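Local coordinates for protein DNA polymerase beta (Leishmania infantum, PDB 4P4M) that extends DNA from deoxyribonucleoside triphosphates as a family X polymerase, probably filling gaps during base excision repair and other DNA repair pathways, at residues A[285-290]-A[361-366]; A[368-371]-A[375-378]. One frame throughout, in Å; residues are numbered along the deposited sequence. Where two conformers were deposited one is given.

In the fold
Both contacts belong to the thumb part of this family X polymerase, and they lie in series along the chain with centres about 10 Å apart. Contact 1 is buried and purely apolar, joining helix 282-290, whose end meets the incoming nucleotide, to helix 359-365. Contact 2 lies nearer the surface, between two pieces of the C-terminal tail that follows helix 359-365, and depends on an arginine gripping a backbone carbonyl. Phe-363 ties them together: its ring touches Leu-287 in contact 1 and packs edge-to-face with Tyr-370 of contact 2, while Arg-376 reaches back to Leu-287. Apolar packing in the interior thus gives way to polar anchoring in the tail.

Contact 1. Residues A[285-290]-A[361-366]; sequences AMLTFT and DVFDVL. With D3T (2',3'-dideoxy-thymidine-5'-triphosphate), chain D.
Leu-287 bridges two helices by sending its methyl groups to two different partners, Val-362 and Phe-363. Met-286, early in 285-290, ties the helix internally through its carbonyl, which accepts both the backbone N and the hydroxyl of Thr-290 from opposite faces of the carbonyl plane. Thr-290 OG1 lies 2.7 Å from Met-286 O. The next residue, Leu-287, is the one residue of 285-290 that touches 361-366. A first torsion of -87° sets its CG beside the backbone N, and from there the two methyls diverge. CD1 meets Val-362 tip to tip, 3.7 Å from Val-362 CB and close to both valine methyls, as if seated on the fork of the branch. CD2 goes to the aromatic neighbour instead, 4.0 Å from Phe-363 CE1, approaching that ring obliquely. With the helix backbones still 9.0 Å apart between Leu-287 CA and Val-362 CA, side chains alone close the gap. Beyond Leu-287 the helix turns to the nucleotide: Thr-288 O lies 3.3 Å from C2' of the dideoxythymidine triphosphate, and Phe-289 O is 3.5 Å from its C4'. The Phe-289 ring brings its edge to the sugar oxygen O4', while Thr-288 CG2 lies over one face of that ring, toward its rim. The same helix thus turns Leu-287 into the apolar interior and Thr-288 and Phe-289 to the nucleotide pocket. Met-299 of helix 293-305 touches Leu-287, Val-362 and Phe-363 alike, completing a three-helix junction, and Phe-289 rests on Arg-275 and Ile-277 of strand 270-277.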
loop_
_atom_site.group_PDB
_atom_site.type_symbol
_atom_site.label_atom_id
_atom_site.label_comp_id
_atom_site.label_asym_id
_atom_site.label_seq_id
_atom_site.Cartn_x
_atom_site.Cartn_y
_atom_site.Cartn_z
ATOM N N ALA A 285 -8.299 1.789 -8.406
ATOM C CA ALA A 285 -7.353 1.790 -7.283
ATOM C C ALA A 285 -8.101 1.770 -5.942
ATOM O O ALA A 285 -7.649 1.149 -4.976
ATOM C CB ALA A 285 -6.395 3.010 -7.364
ATOM N N MET A 286 -9.241 2.456 -5.868
ATOM C CA MET A 286 -10.058 2.376 -4.660
ATOM C C MET A 286 -10.479 0.929 -4.398
ATOM O O MET A 286 -10.439 0.461 -3.254
ATOM C CB MET A 286 -11.276 3.300 -4.749
ATOM C CG MET A 286 -10.920 4.768 -4.592
ATOM S SD MET A 286 -12.317 5.860 -4.885
ATOM C CE MET A 286 -13.390 5.382 -3.533
ATOM N N LEU A 287 -10.856 0.207 -5.452
ATOM C CA LEU A 287 -11.201 -1.209 -5.290
ATOM C C LEU A 287 -10.009 -2.016 -4.785
ATOM O O LEU A 287 -10.121 -2.778 -3.822
ATOM C CB LEU A 287 -11.677 -1.827 -6.608
ATOM C CG LEU A 287 -13.146 -1.723 -6.991
ATOM C CD1 LEU A 287 -13.321 -2.145 -8.455
ATOM C CD2 LEU A 287 -14.013 -2.583 -6.048
ATOM N N THR A 288 -8.872 -1.865 -5.455
ATOM C CA THR A 288 -7.684 -2.650 -5.119
ATOM C C THR A 288 -7.210 -2.379 -3.698
ATOM O O THR A 288 -6.952 -3.315 -2.924
ATOM C CB THR A 288 -6.507 -2.360 -6.095
ATOM O OG1 THR A 288 -6.822 -2.870 -7.396
ATOM C CG2 THR A 288 -5.220 -3.016 -5.597
ATOM N N PHE A 289 -7.071 -1.104 -3.344
ATOM C CA PHE A 289 -6.447 -0.795 -2.055
ATOM C C PHE A 289 -7.407 -0.875 -0.870
ATOM O O PHE A 289 -6.983 -0.861 0.272
ATOM C CB PHE A 289 -5.641 0.511 -2.111
ATOM C CG PHE A 289 -4.539 0.461 -3.134
ATOM C CD1 PHE A 289 -3.525 -0.478 -3.015
ATOM C CD2 PHE A 289 -4.543 1.307 -4.229
ATOM C CE1 PHE A 289 -2.509 -0.560 -3.965
ATOM C CE2 PHE A 289 -3.533 1.231 -5.186
ATOM C CZ PHE A 289 -2.520 0.297 -5.048
ATOM N N THR A 290 -8.699 -0.996 -1.159
ATOM C CA THR A 290 -9.691 -1.304 -0.127
ATOM C C THR A 290 -9.725 -2.811 0.191
ATOM O O THR A 290 -9.865 -3.200 1.347
ATOM C CB THR A 290 -11.109 -0.774 -0.517
ATOM O OG1 THR A 290 -11.058 0.654 -0.652
ATOM C CG2 THR A 290 -12.157 -1.129 0.567
ATOM N N ASP A 361 -19.480 0.528 -11.346
ATOM C CA ASP A 361 -19.297 0.241 -12.775
ATOM C C ASP A 361 -18.571 -1.094 -12.982
ATOM O O ASP A 361 -18.935 -1.880 -13.858
ATOM C CB ASP A 361 -18.458 1.317 -13.474
ATOM C CG ASP A 361 -19.228 2.601 -13.755
ATOM O OD1 ASP A 361 -20.475 2.575 -13.876
ATOM O OD2 ASP A 361 -18.554 3.650 -13.869
ATOM N N VAL A 362 -17.516 -1.320 -12.201
ATOM C CA VAL A 362 -16.709 -2.540 -12.327
ATOM C C VAL A 362 -17.507 -3.797 -11.962
ATOM O O VAL A 362 -17.470 -4.797 -12.691
ATOM C CB VAL A 362 -15.413 -2.468 -11.468
ATOM C CG1 VAL A 362 -14.597 -3.757 -11.611
ATOM C CG2 VAL A 362 -14.579 -1.245 -11.864
ATOM N N PHE A 363 -18.218 -3.757 -10.836
ATOM C CA PHE A 363 -19.094 -4.870 -10.455
ATOM C C PHE A 363 -20.052 -5.191 -11.618
ATOM O O PHE A 363 -20.241 -6.358 -11.993
ATOM C CB PHE A 363 -19.923 -4.524 -9.206
ATOM C CG PHE A 363 -19.162 -4.578 -7.886
ATOM C CD1 PHE A 363 -18.574 -3.431 -7.356
ATOM C CD2 PHE A 363 -19.113 -5.752 -7.139
ATOM C CE1 PHE A 363 -17.901 -3.470 -6.121
ATOM C CE2 PHE A 363 -18.447 -5.802 -5.906
ATOM C CZ PHE A 363 -17.848 -4.659 -5.394
ATOM N N ASP A 364 -20.653 -4.149 -12.193
ATOM C CA ASP A 364 -21.675 -4.325 -13.239
ATOM C C ASP A 364 -21.128 -4.999 -14.499
ATOM O O ASP A 364 -21.745 -5.917 -15.039
ATOM C CB ASP A 364 -22.309 -2.973 -13.625
ATOM C CG ASP A 364 -23.145 -2.365 -12.511
ATOM O OD1 ASP A 364 -23.551 -3.098 -11.588
ATOM O OD2 ASP A 364 -23.413 -1.143 -12.565
ATOM N N VAL A 365 -19.981 -4.525 -14.979
ATOM C CA VAL A 365 -19.373 -5.075 -16.193
ATOM C C VAL A 365 -18.951 -6.529 -15.968
ATOM O O VAL A 365 -18.957 -7.346 -16.901
ATOM C CB VAL A 365 -18.182 -4.217 -16.656
ATOM C CG1 VAL A 365 -17.380 -4.915 -17.766
ATOM C CG2 VAL A 365 -18.676 -2.852 -17.128
ATOM N N LEU A 366 -18.607 -6.861 -14.726
ATOM C CA LEU A 366 -18.168 -8.224 -14.414
ATOM C C LEU A 366 -19.317 -9.140 -13.982
ATOM O O LEU A 366 -19.098 -10.304 -13.633
ATOM C CB LEU A 366 -17.073 -8.203 -13.346
ATOM C CG LEU A 366 -15.768 -7.524 -13.790
ATOM C CD1 LEU A 366 -14.727 -7.603 -12.677
ATOM C CD2 LEU A 366 -15.229 -8.127 -15.102
HETATM P PA D3T D . -3.320 -4.744 3.895
HETATM O O1A D3T D . -2.869 -3.432 4.440
HETATM O O2A D3T D . -2.244 -5.792 3.834
HETATM O "O5'" D3T D . -3.207 -4.249 2.184
HETATM C "C5'" D3T D . -4.020 -3.248 1.836
HETATM C "C4'" D3T D . -4.820 -3.578 0.514
HETATM O "O4'" D3T D . -3.947 -4.112 -0.486
HETATM C "C1'" D3T D . -4.609 -5.088 -1.218
HETATM N N1 D3T D . -3.804 -6.347 -1.222
HETATM C C6 D3T D . -3.188 -6.762 -0.053
HETATM C C2 D3T D . -3.716 -7.149 -2.427
HETATM O O2 D3T D . -4.258 -6.805 -3.450
HETATM N N3 D3T D . -2.965 -8.350 -2.352
HETATM C C4 D3T D . -2.397 -8.676 -1.198
HETATM O O4 D3T D . -1.689 -9.823 -1.164
HETATM C C5 D3T D . -2.453 -7.931 0.017
HETATM C C5M D3T D . -1.768 -8.428 1.228
HETATM C "C2'" D3T D . -5.985 -5.370 -0.572
HETATM C "C3'" D3T D . -5.866 -4.687 0.774
HETATM O O3A D3T D . -4.804 -5.182 3.870
HETATM P PB D3T D . -5.962 -4.583 5.027
HETATM O O1B D3T D . -5.803 -3.116 4.819
HETATM O O2B D3T D . -7.142 -5.209 4.342
HETATM O O3B D3T D . -5.779 -5.056 6.476
HETATM P PG D3T D . -4.860 -4.507 7.802
HETATM O O1G D3T D . -4.080 -3.311 7.343
HETATM O O2G D3T D . -3.978 -5.707 8.112
HETATM O O3G D3T D . -5.897 -4.155 8.847
#

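Contact 2. Residues A[368-371]-A[375-378]; sequences MPYA and NRDP
The backbone turns across a three-residue connection, bringing Ala-371 CA to 5.9 Å from Asn-375 CA, with neither piece in a regular helix or strand. Arg-376 closes this loop by holding the carbonyl of Ala-371 side-on, NE and NH2 both donating to the one oxygen. Each nitrogen stands 3.0 Å from Ala-371 O, which lies in the guanidinium plane. NH2 comes almost in line with the C=O bond, whereas NE arrives from above the carbonyl plane. Both bonds are bent, 145° at the NH2 hydrogen and 151° at that of NE, as expected when two nitrogens share one oxygen. An extended chain from CG to NE carries the guanidinium past the alanine methyl, Arg-376 CG passing 4.3 Å from Ala-371 CB. A first torsion anti to the backbone N swings the Tyr-370 ring to the same group; its plane is 87° from that of the guanidinium, and Tyr-370 OH comes 3.6 Å from Arg-376 NH2. That nitrogen also forms a salt bridge with Glu-359, so Ala-371 O and Glu-359 together help to hold the group's orientation. The arginine side chain touches Leu-287 and Thr-290 of helix 282-290, Phe-295 of helix 293-305 and Phe-363 of helix 359-365, so the C-terminal tail lies against all three helices.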
loop_
_atom_site.group_PDB
_atom_site.type_symbol
_atom_site.label_atom_id
_atom_site.label_comp_id
_atom_site.label_asym_id
_atom_site.label_seq_id
_atom_site.Cartn_x
_atom_site.Cartn_y
_atom_site.Cartn_z
ATOM N N MET A 368 -21.188 -9.021 -11.262
ATOM C CA MET A 368 -21.180 -9.317 -9.829
ATOM C C MET A 368 -22.054 -8.328 -9.071
ATOM O O MET A 368 -22.034 -7.141 -9.366
ATOM C CB MET A 368 -19.759 -9.207 -9.264
ATOM C CG MET A 368 -18.726 -10.080 -9.942
ATOM S SD MET A 368 -17.060 -9.683 -9.353
ATOM C CE MET A 368 -17.215 -9.966 -7.587
ATOM N N PRO A 369 -22.797 -8.810 -8.062
ATOM C CA PRO A 369 -23.616 -7.917 -7.229
ATOM C C PRO A 369 -22.743 -6.918 -6.479
ATOM O O PRO A 369 -21.736 -7.326 -5.904
ATOM C CB PRO A 369 -24.255 -8.868 -6.209
ATOM C CG PRO A 369 -24.065 -10.235 -6.758
ATOM C CD PRO A 369 -22.833 -10.202 -7.589
ATOM N N TYR A 370 -23.130 -5.647 -6.461
ATOM C CA TYR A 370 -22.381 -4.641 -5.711
ATOM C C TYR A 370 -22.267 -5.024 -4.239
ATOM O O TYR A 370 -23.238 -5.485 -3.637
ATOM C CB TYR A 370 -23.027 -3.251 -5.826
ATOM C CG TYR A 370 -22.277 -2.215 -5.022
ATOM C CD1 TYR A 370 -21.087 -1.667 -5.497
ATOM C CD2 TYR A 370 -22.731 -1.814 -3.768
ATOM C CE1 TYR A 370 -20.380 -0.739 -4.753
ATOM C CE2 TYR A 370 -22.037 -0.884 -3.018
ATOM C CZ TYR A 370 -20.861 -0.350 -3.512
ATOM O OH TYR A 370 -20.168 0.572 -2.759
ATOM N N ALA A 371 -21.083 -4.826 -3.664
ATOM C CA ALA A 371 -20.881 -5.012 -2.227
ATOM C C ALA A 371 -20.294 -3.741 -1.623
ATOM O O ALA A 371 -19.316 -3.199 -2.146
ATOM C CB ALA A 371 -19.958 -6.198 -1.968
ATOM N N ASN A 375 -18.672 -4.966 3.500
ATOM C CA ASN A 375 -19.034 -6.338 3.169
ATOM C C ASN A 375 -18.038 -7.006 2.217
ATOM O O ASN A 375 -18.382 -7.939 1.485
ATOM C CB ASN A 375 -20.455 -6.387 2.590
ATOM C CG ASN A 375 -21.502 -5.896 3.579
ATOM O OD1 ASN A 375 -22.362 -5.075 3.248
ATOM N ND2 ASN A 375 -21.426 -6.396 4.806
ATOM N N ARG A 376 -16.797 -6.529 2.224
ATOM C CA ARG A 376 -15.776 -7.114 1.361
ATOM C C ARG A 376 -14.745 -7.916 2.160
ATOM O O ARG A 376 -13.543 -7.718 2.006
ATOM C CB ARG A 376 -15.091 -6.029 0.503
ATOM C CG ARG A 376 -16.048 -5.348 -0.483
ATOM C CD ARG A 376 -15.366 -4.240 -1.317
ATOM N NE ARG A 376 -16.361 -3.295 -1.844
ATOM C CZ ARG A 376 -16.068 -2.119 -2.395
ATOM N NH1 ARG A 376 -14.798 -1.729 -2.501
ATOM N NH2 ARG A 376 -17.047 -1.316 -2.819
ATOM N N ASP A 377 -15.227 -8.829 3.007
ATOM C CA ASP A 377 -14.337 -9.698 3.778
ATOM C C ASP A 377 -14.663 -11.189 3.589
ATOM O O ASP A 377 -14.982 -11.884 4.556
ATOM C CB ASP A 377 -14.363 -9.327 5.270
ATOM C CG ASP A 377 -13.517 -8.098 5.586
ATOM O OD1 ASP A 377 -12.277 -8.210 5.593
ATOM O OD2 ASP A 377 -14.087 -7.019 5.826
ATOM N N PRO A 378 -14.562 -11.690 2.346
ATOM C CA PRO A 378 -14.897 -13.098 2.089
ATOM C C PRO A 378 -13.869 -14.076 2.663
ATOM O O PRO A 378 -12.721 -13.728 2.955
ATOM C CB PRO A 378 -14.904 -13.178 0.560
ATOM C CG PRO A 378 -13.953 -12.122 0.129
ATOM C CD PRO A 378 -14.153 -10.993 1.112
ATOM O OXT PRO A 378 -14.174 -15.255 2.851
#